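Oligopeptide-binding protein AppA (Bacillus subtilis, PDB 1XOC) binds oligopeptides for an ABC permease that can replace the OPP system in sporulation and genetic competence. Local coordinates at residues L262-V267 and L421-D426; V267-N272 and P482-Y487; P326-N331 and I477-P482; D451-D456 and Y470-Q475. All coordinates share one frame; numbering follows the deposited sequence.

Contact 1 (L262-V267 and L421-D426)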
# COMPACT_ATOMS: atom_id res chain seq x y z
N LEU A 262 6.67 2.13 -14.41
CA LEU A 262 5.34 2.06 -13.83
C LEU A 262 5.39 1.52 -12.40
O LEU A 262 6.13 0.60 -12.12
CB LEU A 262 4.43 1.18 -14.68
CG LEU A 262 2.92 1.19 -14.38
CD1 LEU A 262 2.24 2.55 -14.50
CD2 LEU A 262 2.31 0.18 -15.33
N ALA A 263 4.66 2.19 -11.50
CA ALA A 263 4.47 1.70 -10.11
C ALA A 263 3.35 0.67 -10.00
O ALA A 263 2.40 0.69 -10.81
CB ALA A 263 4.15 2.86 -9.19
N LEU A 264 3.45 -0.25 -9.04
CA LEU A 264 2.37 -1.23 -8.80
C LEU A 264 1.31 -0.59 -7.90
O LEU A 264 1.22 -0.87 -6.72
CB LEU A 264 2.93 -2.53 -8.19
CG LEU A 264 1.97 -3.71 -8.14
CD1 LEU A 264 1.83 -4.33 -9.51
CD2 LEU A 264 2.48 -4.76 -7.19
N SER A 265 0.51 0.29 -8.48
CA SER A 265 -0.28 1.23 -7.70
C SER A 265 -1.37 1.81 -8.58
O SER A 265 -1.29 1.79 -9.82
CB SER A 265 0.61 2.35 -7.21
OG SER A 265 -0.15 3.38 -6.61
N TYR A 266 -2.40 2.36 -7.92
CA TYR A 266 -3.27 3.33 -8.58
C TYR A 266 -3.68 4.37 -7.54
O TYR A 266 -3.66 4.10 -6.34
CB TYR A 266 -4.49 2.71 -9.31
CG TYR A 266 -5.46 1.96 -8.42
CD1 TYR A 266 -6.41 2.64 -7.63
CD2 TYR A 266 -5.44 0.58 -8.36
CE1 TYR A 266 -7.29 1.94 -6.83
CE2 TYR A 266 -6.32 -0.13 -7.55
CZ TYR A 266 -7.25 0.57 -6.78
OH TYR A 266 -8.12 -0.13 -5.98
N VAL A 267 -4.06 5.53 -8.05
CA VAL A 267 -4.55 6.65 -7.24
C VAL A 267 -6.04 6.78 -7.57
O VAL A 267 -6.44 6.55 -8.72
CB VAL A 267 -3.74 7.93 -7.53
CG1 VAL A 267 -4.32 9.15 -6.84
CG2 VAL A 267 -2.27 7.70 -7.10
N LEU A 421 -0.35 -1.91 -4.49
CA LEU A 421 -1.15 -3.10 -4.62
C LEU A 421 -0.45 -4.34 -4.19
O LEU A 421 0.77 -4.42 -4.17
CB LEU A 421 -1.63 -3.23 -6.07
CG LEU A 421 -2.60 -2.11 -6.47
CD1 LEU A 421 -2.73 -2.00 -7.97
CD2 LEU A 421 -3.97 -2.28 -5.82
N SER A 422 -1.22 -5.35 -3.81
CA SER A 422 -0.64 -6.65 -3.57
C SER A 422 -0.04 -7.20 -4.86
O SER A 422 -0.59 -6.99 -5.96
CB SER A 422 -1.71 -7.62 -3.08
OG SER A 422 -1.09 -8.84 -2.73
N THR A 423 1.05 -7.96 -4.73
CA THR A 423 1.67 -8.60 -5.89
C THR A 423 0.90 -9.83 -6.35
O THR A 423 1.12 -10.34 -7.45
CB THR A 423 3.16 -9.00 -5.62
OG1 THR A 423 3.23 -9.87 -4.50
CG2 THR A 423 4.01 -7.79 -5.33
N PHE A 424 0.03 -10.34 -5.48
CA PHE A 424 -0.91 -11.39 -5.83
C PHE A 424 -2.26 -10.75 -5.98
O PHE A 424 -2.81 -10.20 -5.03
CB PHE A 424 -0.95 -12.48 -4.77
CG PHE A 424 -1.85 -13.61 -5.11
CD1 PHE A 424 -1.49 -14.50 -6.10
CD2 PHE A 424 -3.07 -13.78 -4.47
CE1 PHE A 424 -2.32 -15.57 -6.45
CE2 PHE A 424 -3.91 -14.85 -4.83
CZ PHE A 424 -3.52 -15.73 -5.81
N PRO A 425 -2.82 -10.79 -7.19
CA PRO A 425 -4.01 -10.00 -7.49
C PRO A 425 -5.27 -10.62 -6.89
O PRO A 425 -5.71 -11.67 -7.34
CB PRO A 425 -4.03 -10.02 -9.02
CG PRO A 425 -3.46 -11.33 -9.37
CD PRO A 425 -2.36 -11.56 -8.36
N ASP A 426 -5.83 -9.98 -5.86
CA ASP A 426 -7.08 -10.43 -5.23
C ASP A 426 -7.71 -9.19 -4.54
O ASP A 426 -7.13 -8.61 -3.58
CB ASP A 426 -6.85 -11.62 -4.25
CG ASP A 426 -8.17 -12.14 -3.59
OD1 ASP A 426 -8.17 -13.21 -2.89
OD2 ASP A 426 -9.23 -11.50 -3.79
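Leu421 reaches across to Leu264, Ser265 and Tyr266. Its CB and CG lie 3.8 Å and 4.0 Å from Leu264 O, with Leu421 CB also near Leu264 CG. Beyond them, with CG beside the backbone N and anti to the carbonyl carbon (chi1 -66°), the two methyls part: Leu421 CD1 comes 4.0 Å from Ser265 N while also meeting CD2 of the Tyr266 ring, and Leu421 CD2 ends 3.6 Å from Tyr266 CE2. Leucine and tyrosine side chains cross at about a right angle. The Leu264 CD2 methyl lies 3.5 Å from Leu421 O and also meets Thr423 CG2, the side chains of Leu264 and Thr423 again crossing at about a right angle. One backbone bond, Leu421 N to Leu264 O at 2.9 Å, joins the segments. Leu264 is the centre of an inverse gamma turn, with a weak bond from Ser265 N to Ala263 O, just before strand 265-271 begins. The loop beyond strand 414-420 serves the ligand directly, and Ala263 and Ser265 pack on an aromatic side chain of the peptide. Apolar contacts and a single main-chain bond thus set this peptide-binding loop against the sheet, while the Ser422 and Thr423 hydroxyls hydrogen-bond the peptide backbone, which is consistent with recognition that depends little on peptide sequence.

Contact 2 (V267-N272 and P482-Y487)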
# COMPACT_ATOMS: atom_id res chain seq x y z
N VAL A 267 -4.06 5.53 -8.05
CA VAL A 267 -4.55 6.65 -7.24
C VAL A 267 -6.04 6.78 -7.57
O VAL A 267 -6.44 6.55 -8.72
CB VAL A 267 -3.74 7.93 -7.53
CG1 VAL A 267 -4.32 9.15 -6.84
CG2 VAL A 267 -2.27 7.70 -7.10
N TYR A 268 -6.83 7.16 -6.58
CA TYR A 268 -8.27 7.11 -6.67
C TYR A 268 -8.89 8.14 -5.74
O TYR A 268 -8.24 8.68 -4.89
CB TYR A 268 -8.77 5.71 -6.30
CG TYR A 268 -8.54 5.32 -4.86
CD1 TYR A 268 -7.35 4.77 -4.46
CD2 TYR A 268 -9.51 5.52 -3.91
CE1 TYR A 268 -7.15 4.42 -3.15
CE2 TYR A 268 -9.31 5.18 -2.61
CZ TYR A 268 -8.13 4.63 -2.23
OH TYR A 268 -7.92 4.29 -0.93
N ILE A 269 -10.18 8.39 -5.93
CA ILE A 269 -10.99 9.04 -4.93
C ILE A 269 -11.88 8.03 -4.26
O ILE A 269 -12.65 7.36 -4.92
CB ILE A 269 -11.86 10.14 -5.54
CG1 ILE A 269 -11.03 11.11 -6.36
CG2 ILE A 269 -12.66 10.86 -4.45
CD1 ILE A 269 -11.84 12.10 -7.15
N GLY A 270 -11.75 7.93 -2.95
CA GLY A 270 -12.61 7.07 -2.17
C GLY A 270 -13.83 7.81 -1.67
O GLY A 270 -13.70 8.77 -0.95
N TRP A 271 -15.00 7.33 -2.06
CA TRP A 271 -16.27 7.93 -1.65
C TRP A 271 -16.86 7.15 -0.47
O TRP A 271 -17.28 6.03 -0.64
CB TRP A 271 -17.26 7.90 -2.82
CG TRP A 271 -16.78 8.49 -4.11
CD1 TRP A 271 -16.55 7.83 -5.27
CD2 TRP A 271 -16.54 9.87 -4.38
NE1 TRP A 271 -16.14 8.70 -6.24
CE2 TRP A 271 -16.13 9.97 -5.72
CE3 TRP A 271 -16.62 11.03 -3.63
CZ2 TRP A 271 -15.82 11.17 -6.32
CZ3 TRP A 271 -16.30 12.23 -4.22
CH2 TRP A 271 -15.91 12.29 -5.55
N ASN A 272 -16.86 7.75 0.71
CA ASN A 272 -17.28 7.03 1.91
C ASN A 272 -18.79 6.84 1.93
O ASN A 272 -19.53 7.80 2.08
CB ASN A 272 -16.84 7.78 3.17
CG ASN A 272 -16.99 6.95 4.43
OD1 ASN A 272 -16.47 7.30 5.48
ND2 ASN A 272 -17.66 5.83 4.32
N PRO A 482 -17.19 2.33 -6.53
CA PRO A 482 -16.96 2.61 -5.12
C PRO A 482 -15.86 3.67 -4.96
O PRO A 482 -15.84 4.42 -3.96
CB PRO A 482 -16.52 1.27 -4.57
CG PRO A 482 -15.94 0.53 -5.77
CD PRO A 482 -16.79 0.96 -6.91
N TYR A 483 -14.97 3.72 -5.94
CA TYR A 483 -13.99 4.77 -6.12
C TYR A 483 -14.20 5.41 -7.49
O TYR A 483 -14.74 4.77 -8.39
CB TYR A 483 -12.56 4.22 -6.17
CG TYR A 483 -12.00 3.41 -5.01
CD1 TYR A 483 -12.54 3.44 -3.74
CD2 TYR A 483 -10.87 2.61 -5.21
CE1 TYR A 483 -11.96 2.72 -2.70
CE2 TYR A 483 -10.29 1.88 -4.17
CZ TYR A 483 -10.82 1.94 -2.93
OH TYR A 483 -10.23 1.20 -1.92
N THR A 484 -13.73 6.65 -7.63
CA THR A 484 -13.35 7.20 -8.91
C THR A 484 -11.88 6.86 -9.11
O THR A 484 -11.01 7.34 -8.39
CB THR A 484 -13.59 8.73 -9.01
OG1 THR A 484 -14.99 8.96 -8.91
CG2 THR A 484 -13.12 9.27 -10.27
N PHE A 485 -11.61 6.01 -10.08
CA PHE A 485 -10.25 5.63 -10.36
C PHE A 485 -9.60 6.78 -11.11
O PHE A 485 -10.20 7.30 -12.05
CB PHE A 485 -10.22 4.31 -11.15
CG PHE A 485 -10.78 3.16 -10.38
CD1 PHE A 485 -12.12 2.79 -10.53
CD2 PHE A 485 -10.01 2.49 -9.45
CE1 PHE A 485 -12.67 1.76 -9.77
CE2 PHE A 485 -10.54 1.47 -8.70
CZ PHE A 485 -11.87 1.10 -8.86
N LEU A 486 -8.41 7.21 -10.71
CA LEU A 486 -7.78 8.39 -11.30
C LEU A 486 -6.67 8.04 -12.29
O LEU A 486 -6.80 8.32 -13.47
CB LEU A 486 -7.32 9.39 -10.22
CG LEU A 486 -8.40 10.11 -9.38
CD1 LEU A 486 -7.70 10.93 -8.30
CD2 LEU A 486 -9.35 10.95 -10.21
N TYR A 487 -5.58 7.44 -11.82
CA TYR A 487 -4.48 7.09 -12.72
C TYR A 487 -3.56 6.01 -12.18
O TYR A 487 -3.55 5.71 -11.00
CB TYR A 487 -3.66 8.31 -13.11
CG TYR A 487 -3.14 9.08 -11.93
CD1 TYR A 487 -3.93 10.02 -11.31
CD2 TYR A 487 -1.86 8.88 -11.43
CE1 TYR A 487 -3.49 10.71 -10.24
CE2 TYR A 487 -1.41 9.59 -10.34
CZ TYR A 487 -2.24 10.51 -9.76
OH TYR A 487 -1.85 11.25 -8.67
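Tyr268 and Tyr483 lie ring on ring, their centroids 3.9 Å apart and their planes only 15° from parallel, a face-to-face stack in which Tyr268 CD2 stands over the centre of the Tyr483 ring. Gly270, the non-hydrogen-bonded partner of Tyr483, brings no side chain to this face, and its CA fits at the edge of the Tyr268 ring. On the other face, the bump of Val267 presses on the flat of Tyr487: CB is 3.9 Å from the ring centroid, a CH-pi contact, with CG1 and CG2 spread toward opposite sides of the ring. Leu486 pushes CD1 against Ile269 CG1 (3.9 Å). Here the antiparallel strands contain a classic beta bulge, Leu486 and Tyr487 both facing Val267, whose O accepts Leu486 N at 2.9 Å and, weakly, Tyr487 N. Ile269 and Thr484 form a regular hydrogen-bonded pair. Trp271 swings its indole edge to Thr484, NE1 giving a bond to OG1 at 2.9 Å nearly in the ring plane; that hydroxyl also bonds Thr288. Strand 265-271 runs between strands 483-496 and 414-420, with Trp419 of the latter meeting the Tyr268 ring, while helices 371-385 and 293-300 pack against the face bearing Val267 and Tyr487.

Contact 3 (P326-N331 and I477-P482)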
# COMPACT_ATOMS: atom_id res chain seq x y z
N PRO A 326 -17.39 -0.32 -18.06
CA PRO A 326 -17.89 1.04 -18.17
C PRO A 326 -16.84 2.04 -17.70
O PRO A 326 -16.27 1.86 -16.63
CB PRO A 326 -19.11 1.07 -17.23
CG PRO A 326 -18.97 -0.06 -16.36
CD PRO A 326 -18.18 -1.12 -17.11
N LYS A 327 -16.61 3.08 -18.49
CA LYS A 327 -15.56 4.04 -18.22
C LYS A 327 -16.03 5.34 -17.59
O LYS A 327 -15.23 6.01 -16.94
CB LYS A 327 -14.82 4.36 -19.51
CG LYS A 327 -13.99 3.21 -20.01
CD LYS A 327 -13.30 3.61 -21.27
CE LYS A 327 -12.22 2.65 -21.66
NZ LYS A 327 -11.34 3.33 -22.66
N PHE A 328 -17.31 5.71 -17.78
CA PHE A 328 -17.85 6.97 -17.27
C PHE A 328 -16.98 8.16 -17.70
O PHE A 328 -16.58 9.01 -16.89
CB PHE A 328 -18.02 6.92 -15.75
CG PHE A 328 -18.89 5.78 -15.29
CD1 PHE A 328 -18.33 4.60 -14.81
CD2 PHE A 328 -20.27 5.85 -15.43
CE1 PHE A 328 -19.13 3.55 -14.42
CE2 PHE A 328 -21.07 4.80 -15.04
CZ PHE A 328 -20.50 3.66 -14.54
N GLU A 329 -16.68 8.18 -19.00
CA GLU A 329 -15.91 9.25 -19.62
C GLU A 329 -16.56 10.62 -19.38
O GLU A 329 -17.78 10.75 -19.29
CB GLU A 329 -15.75 8.98 -21.12
CG GLU A 329 -14.85 7.76 -21.43
CD GLU A 329 -14.37 7.72 -22.88
OE1 GLU A 329 -13.13 7.59 -23.09
OE2 GLU A 329 -15.21 7.83 -23.80
N TYR A 330 -15.71 11.63 -19.27
CA TYR A 330 -16.13 12.97 -18.88
C TYR A 330 -17.22 13.50 -19.78
O TYR A 330 -17.10 13.49 -21.01
CB TYR A 330 -14.91 13.91 -18.91
CG TYR A 330 -15.22 15.37 -18.73
CD1 TYR A 330 -15.81 15.85 -17.56
CD2 TYR A 330 -14.91 16.29 -19.72
CE1 TYR A 330 -16.10 17.20 -17.41
CE2 TYR A 330 -15.18 17.63 -19.57
CZ TYR A 330 -15.77 18.08 -18.40
OH TYR A 330 -16.05 19.42 -18.28
N ASN A 331 -18.29 13.96 -19.16
CA ASN A 331 -19.42 14.55 -19.88
C ASN A 331 -20.21 15.37 -18.88
O ASN A 331 -21.01 14.81 -18.13
CB ASN A 331 -20.27 13.42 -20.48
CG ASN A 331 -21.41 13.91 -21.34
OD1 ASN A 331 -21.89 13.16 -22.17
ND2 ASN A 331 -21.86 15.14 -21.15
N ILE A 477 -17.20 -3.98 -10.01
CA ILE A 477 -16.55 -2.86 -9.33
C ILE A 477 -16.59 -1.61 -10.20
O ILE A 477 -16.91 -0.51 -9.72
CB ILE A 477 -15.11 -3.23 -8.90
CG1 ILE A 477 -15.17 -4.34 -7.86
CG2 ILE A 477 -14.36 -2.00 -8.33
CD1 ILE A 477 -13.88 -5.04 -7.60
N ALA A 478 -16.26 -1.75 -11.47
CA ALA A 478 -16.35 -0.63 -12.41
C ALA A 478 -17.76 -0.04 -12.47
O ALA A 478 -17.94 1.16 -12.35
CB ALA A 478 -15.88 -1.04 -13.78
N GLU A 479 -18.77 -0.89 -12.63
CA GLU A 479 -20.15 -0.40 -12.68
C GLU A 479 -20.52 0.36 -11.40
O GLU A 479 -21.18 1.40 -11.45
CB GLU A 479 -21.13 -1.56 -12.91
CG GLU A 479 -22.62 -1.22 -12.67
CD GLU A 479 -23.23 -0.23 -13.69
OE1 GLU A 479 -22.54 0.12 -14.67
OE2 GLU A 479 -24.41 0.18 -13.50
N ASP A 480 -20.10 -0.16 -10.25
CA ASP A 480 -20.52 0.41 -8.96
C ASP A 480 -19.76 1.67 -8.54
O ASP A 480 -20.25 2.44 -7.72
CB ASP A 480 -20.40 -0.67 -7.86
CG ASP A 480 -21.39 -1.81 -8.06
OD1 ASP A 480 -22.35 -1.66 -8.85
OD2 ASP A 480 -21.22 -2.86 -7.41
N GLN A 481 -18.58 1.90 -9.11
CA GLN A 481 -17.79 3.08 -8.81
C GLN A 481 -17.68 3.33 -7.30
O GLN A 481 -17.97 4.43 -6.83
CB GLN A 481 -18.35 4.33 -9.50
CG GLN A 481 -18.24 4.29 -11.03
CD GLN A 481 -16.82 4.42 -11.52
OE1 GLN A 481 -16.24 5.52 -11.45
NE2 GLN A 481 -16.25 3.33 -12.05
N PRO A 482 -17.19 2.33 -6.53
CA PRO A 482 -16.96 2.61 -5.12
C PRO A 482 -15.86 3.67 -4.96
O PRO A 482 -15.84 4.42 -3.96
CB PRO A 482 -16.52 1.27 -4.57
CG PRO A 482 -15.94 0.53 -5.77
CD PRO A 482 -16.79 0.96 -6.91
O HOH W 1 -14.33 2.29 -14.52
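The ring of Phe328 points its CD1-CE1-CZ side at the end of helix 463-480. Ala478 O lies at the ring edge, near its plane, 3.4 Å from CE1, and Gln481 runs past in the opposite direction with its amide plane turned 43° from the ring. CG of Gln481 is 3.6 Å from Phe328 CE1, and the amide carbon CD is equally near CD1. A first torsion of -57° sets the Phe328 CG beside its backbone N, and the residue itself has left-handed backbone angles, as has Gln481. The Gln481 chain bends at chi2 (-70°) and folds back on its own helix, where NE2 donates to Ala478 O at 2.8 Å. This bond is straight, lies in the amide plane and uses a lone pair of the carbonyl. Here is the C-terminal end of helix 463-480, terminated by Gln481 with its positive phi, and the loop before helix 332-341 packs against it; Gln481 N still bonds Ile477 O, so main chain and side chain together satisfy carbonyls of the last turn. With NE2 on Ala478 O and OE1 on Thr288 of helix 281-289, both ends of the amide are held, which fixes its rotation. Pro326 packs alongside, its CD 4.0 Å from CB of Ala478 and its CG 3.8 Å from Glu479 N. A water bridges the segments, donating to Pro326 O at 2.9 Å and weakly accepting from Gln481 NE2. Glu479 crosses Phe328 at about a right angle, its OE1 4.1 Å from CZ, while OE2 makes a salt bridge to Lys281.

Contact 4 (D451-D456 and Y470-Q475)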
# COMPACT_ATOMS: atom_id res chain seq x y z
N ASP A 451 -19.36 -9.86 -3.74
CA ASP A 451 -18.86 -10.59 -2.57
C ASP A 451 -18.71 -12.07 -2.90
O ASP A 451 -17.67 -12.67 -2.67
CB ASP A 451 -19.83 -10.48 -1.39
CG ASP A 451 -19.69 -9.18 -0.60
OD1 ASP A 451 -18.73 -8.42 -0.84
OD2 ASP A 451 -20.55 -8.96 0.29
N LYS A 452 -19.78 -12.65 -3.43
CA LYS A 452 -19.79 -14.05 -3.79
C LYS A 452 -18.72 -14.41 -4.81
O LYS A 452 -18.06 -15.43 -4.69
CB LYS A 452 -21.17 -14.43 -4.33
CG LYS A 452 -21.27 -15.91 -4.66
CD LYS A 452 -22.70 -16.43 -4.79
CE LYS A 452 -22.79 -17.93 -4.42
NZ LYS A 452 -21.64 -18.75 -4.91
N LEU A 453 -18.58 -13.60 -5.85
CA LEU A 453 -17.58 -13.85 -6.88
C LEU A 453 -16.14 -13.84 -6.34
O LEU A 453 -15.34 -14.70 -6.67
CB LEU A 453 -17.70 -12.82 -8.01
CG LEU A 453 -18.94 -12.90 -8.90
CD1 LEU A 453 -19.10 -11.65 -9.72
CD2 LEU A 453 -18.87 -14.12 -9.80
N MET A 454 -15.84 -12.84 -5.51
CA MET A 454 -14.53 -12.71 -4.86
C MET A 454 -14.21 -13.87 -3.92
O MET A 454 -13.09 -14.38 -3.90
CB MET A 454 -14.46 -11.38 -4.11
CG MET A 454 -14.34 -10.17 -5.04
SD MET A 454 -14.10 -8.57 -4.22
CE MET A 454 -15.76 -8.15 -3.71
N LYS A 455 -15.20 -14.27 -3.12
CA LYS A 455 -15.07 -15.42 -2.24
C LYS A 455 -14.84 -16.71 -3.05
O LYS A 455 -13.91 -17.47 -2.76
CB LYS A 455 -16.32 -15.55 -1.38
CG LYS A 455 -16.28 -16.62 -0.30
CD LYS A 455 -17.71 -16.98 0.14
CE LYS A 455 -17.75 -18.14 1.12
NZ LYS A 455 -19.16 -18.54 1.46
N ASP A 456 -15.68 -16.95 -4.05
CA ASP A 456 -15.59 -18.17 -4.87
C ASP A 456 -14.30 -18.20 -5.69
O ASP A 456 -13.75 -19.27 -5.93
CB ASP A 456 -16.81 -18.33 -5.79
CG ASP A 456 -18.13 -18.60 -5.01
OD1 ASP A 456 -18.12 -18.90 -3.79
OD2 ASP A 456 -19.19 -18.52 -5.66
N TYR A 470 -12.36 -13.32 -12.88
CA TYR A 470 -12.11 -11.96 -12.42
C TYR A 470 -12.61 -10.89 -13.38
O TYR A 470 -12.86 -9.77 -12.95
CB TYR A 470 -10.63 -11.73 -12.02
CG TYR A 470 -10.53 -11.52 -10.53
CD1 TYR A 470 -10.31 -12.58 -9.66
CD2 TYR A 470 -10.74 -10.26 -9.98
CE1 TYR A 470 -10.28 -12.39 -8.28
CE2 TYR A 470 -10.71 -10.07 -8.61
CZ TYR A 470 -10.47 -11.12 -7.75
OH TYR A 470 -10.44 -10.94 -6.36
N GLU A 471 -12.79 -11.20 -14.65
CA GLU A 471 -13.42 -10.22 -15.56
C GLU A 471 -14.79 -9.75 -15.02
O GLU A 471 -15.12 -8.57 -15.08
CB GLU A 471 -13.59 -10.81 -16.96
CG GLU A 471 -12.29 -11.02 -17.72
CD GLU A 471 -12.46 -11.77 -19.04
OE1 GLU A 471 -13.61 -12.11 -19.43
OE2 GLU A 471 -11.43 -12.05 -19.70
N GLN A 472 -15.57 -10.68 -14.48
CA GLN A 472 -16.86 -10.35 -13.90
C GLN A 472 -16.75 -9.47 -12.67
O GLN A 472 -17.59 -8.62 -12.45
CB GLN A 472 -17.61 -11.62 -13.49
CG GLN A 472 -17.97 -12.52 -14.62
CD GLN A 472 -18.76 -13.71 -14.14
OE1 GLN A 472 -19.82 -13.55 -13.53
NE2 GLN A 472 -18.26 -14.92 -14.42
N ILE A 473 -15.73 -9.70 -11.85
CA ILE A 473 -15.53 -8.90 -10.64
C ILE A 473 -15.16 -7.46 -11.02
O ILE A 473 -15.73 -6.51 -10.50
CB ILE A 473 -14.45 -9.53 -9.73
CG1 ILE A 473 -14.97 -10.82 -9.12
CG2 ILE A 473 -14.07 -8.58 -8.60
CD1 ILE A 473 -13.88 -11.75 -8.54
N TYR A 474 -14.23 -7.32 -11.95
CA TYR A 474 -13.89 -6.01 -12.49
C TYR A 474 -15.10 -5.27 -13.06
O TYR A 474 -15.26 -4.07 -12.82
CB TYR A 474 -12.84 -6.16 -13.58
CG TYR A 474 -11.50 -6.62 -13.08
CD1 TYR A 474 -10.72 -7.48 -13.84
CD2 TYR A 474 -10.97 -6.16 -11.87
CE1 TYR A 474 -9.49 -7.89 -13.41
CE2 TYR A 474 -9.73 -6.58 -11.43
CZ TYR A 474 -9.00 -7.42 -12.21
OH TYR A 474 -7.79 -7.84 -11.79
N GLN A 475 -15.95 -5.96 -13.82
CA GLN A 475 -17.18 -5.34 -14.31
C GLN A 475 -18.03 -4.77 -13.19
O GLN A 475 -18.54 -3.67 -13.31
CB GLN A 475 -18.02 -6.34 -15.12
CG GLN A 475 -17.50 -6.62 -16.50
CD GLN A 475 -17.64 -5.46 -17.47
OE1 GLN A 475 -17.05 -5.48 -18.54
NE2 GLN A 475 -18.43 -4.45 -17.09
O HOH W 2 -11.05 -12.97 -4.78
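The Tyr470 ring meets Met454 with its hydroxyl end, OH 4.2 Å from Met454 CG, and one ring face is covered by Ile473 of its own helix, whose CD1 stands over the centre, 3.4 Å above the plane. Tyr470 CD2 lies over a face of the Tyr474 ring, offset toward its rim. A water links the helices at the phenol: it donates to Met454 O and lies 2.6 Å from Tyr470 OH, which also bonds Gln427 N and, weakly, Asp426. The ring leaves the backbone at an unusual first torsion of -112°, at which the hydroxyl approaches the facing helix even though the bond from CA to CB points away from it. Ile473 is the central bump. Its CG1, set beside the backbone N (chi1 -70°), comes 3.6 Å from Leu453 CB, and its CD1 methyl continues to the backbone of the facing helix, 3.8 Å from Met454 N; CD1 and CG2 both touch Met454 CG. Ile473 CD1 is thereby held between the tyrosine face and the other helix. Toward the solvent side, Leu453 crosses Gln472 at about a right angle, CD1 meeting Gln472 CB and CD2 lying 3.9 Å from its OE1. The direct contacts are mostly apolar; the water supplies the polar link. The axes of 451-456 and 470-475, 9.6 Å apart and running at 148° to each other, fit a helical hairpin, formed by the consecutive helices 448-457 and 463-480 and their short connection.

From the N terminus, the turn before strand 265-271 and the start of that strand open contact 1; the remainder opens contact 2, the two sharing Val267. Segment 326-331 opens contact 3. The loop beyond strand 414-420 then closes contact 1. Contact 4 follows, between helices 448-457 and 463-480; the end of the latter closes contact 3, and strand 483-496 closes contact 2. Contacts 3 and 4 therefore lie within the span of contact 2, and 4 within that of 3, whereas contact 1 crosses 2 and 3. Contacts 1 and 2 tie the loop after strand 414-420 and strand 483-496 to strand 265-271; contact 4 pairs the hairpin helices, and contact 3 sets a loop on the second.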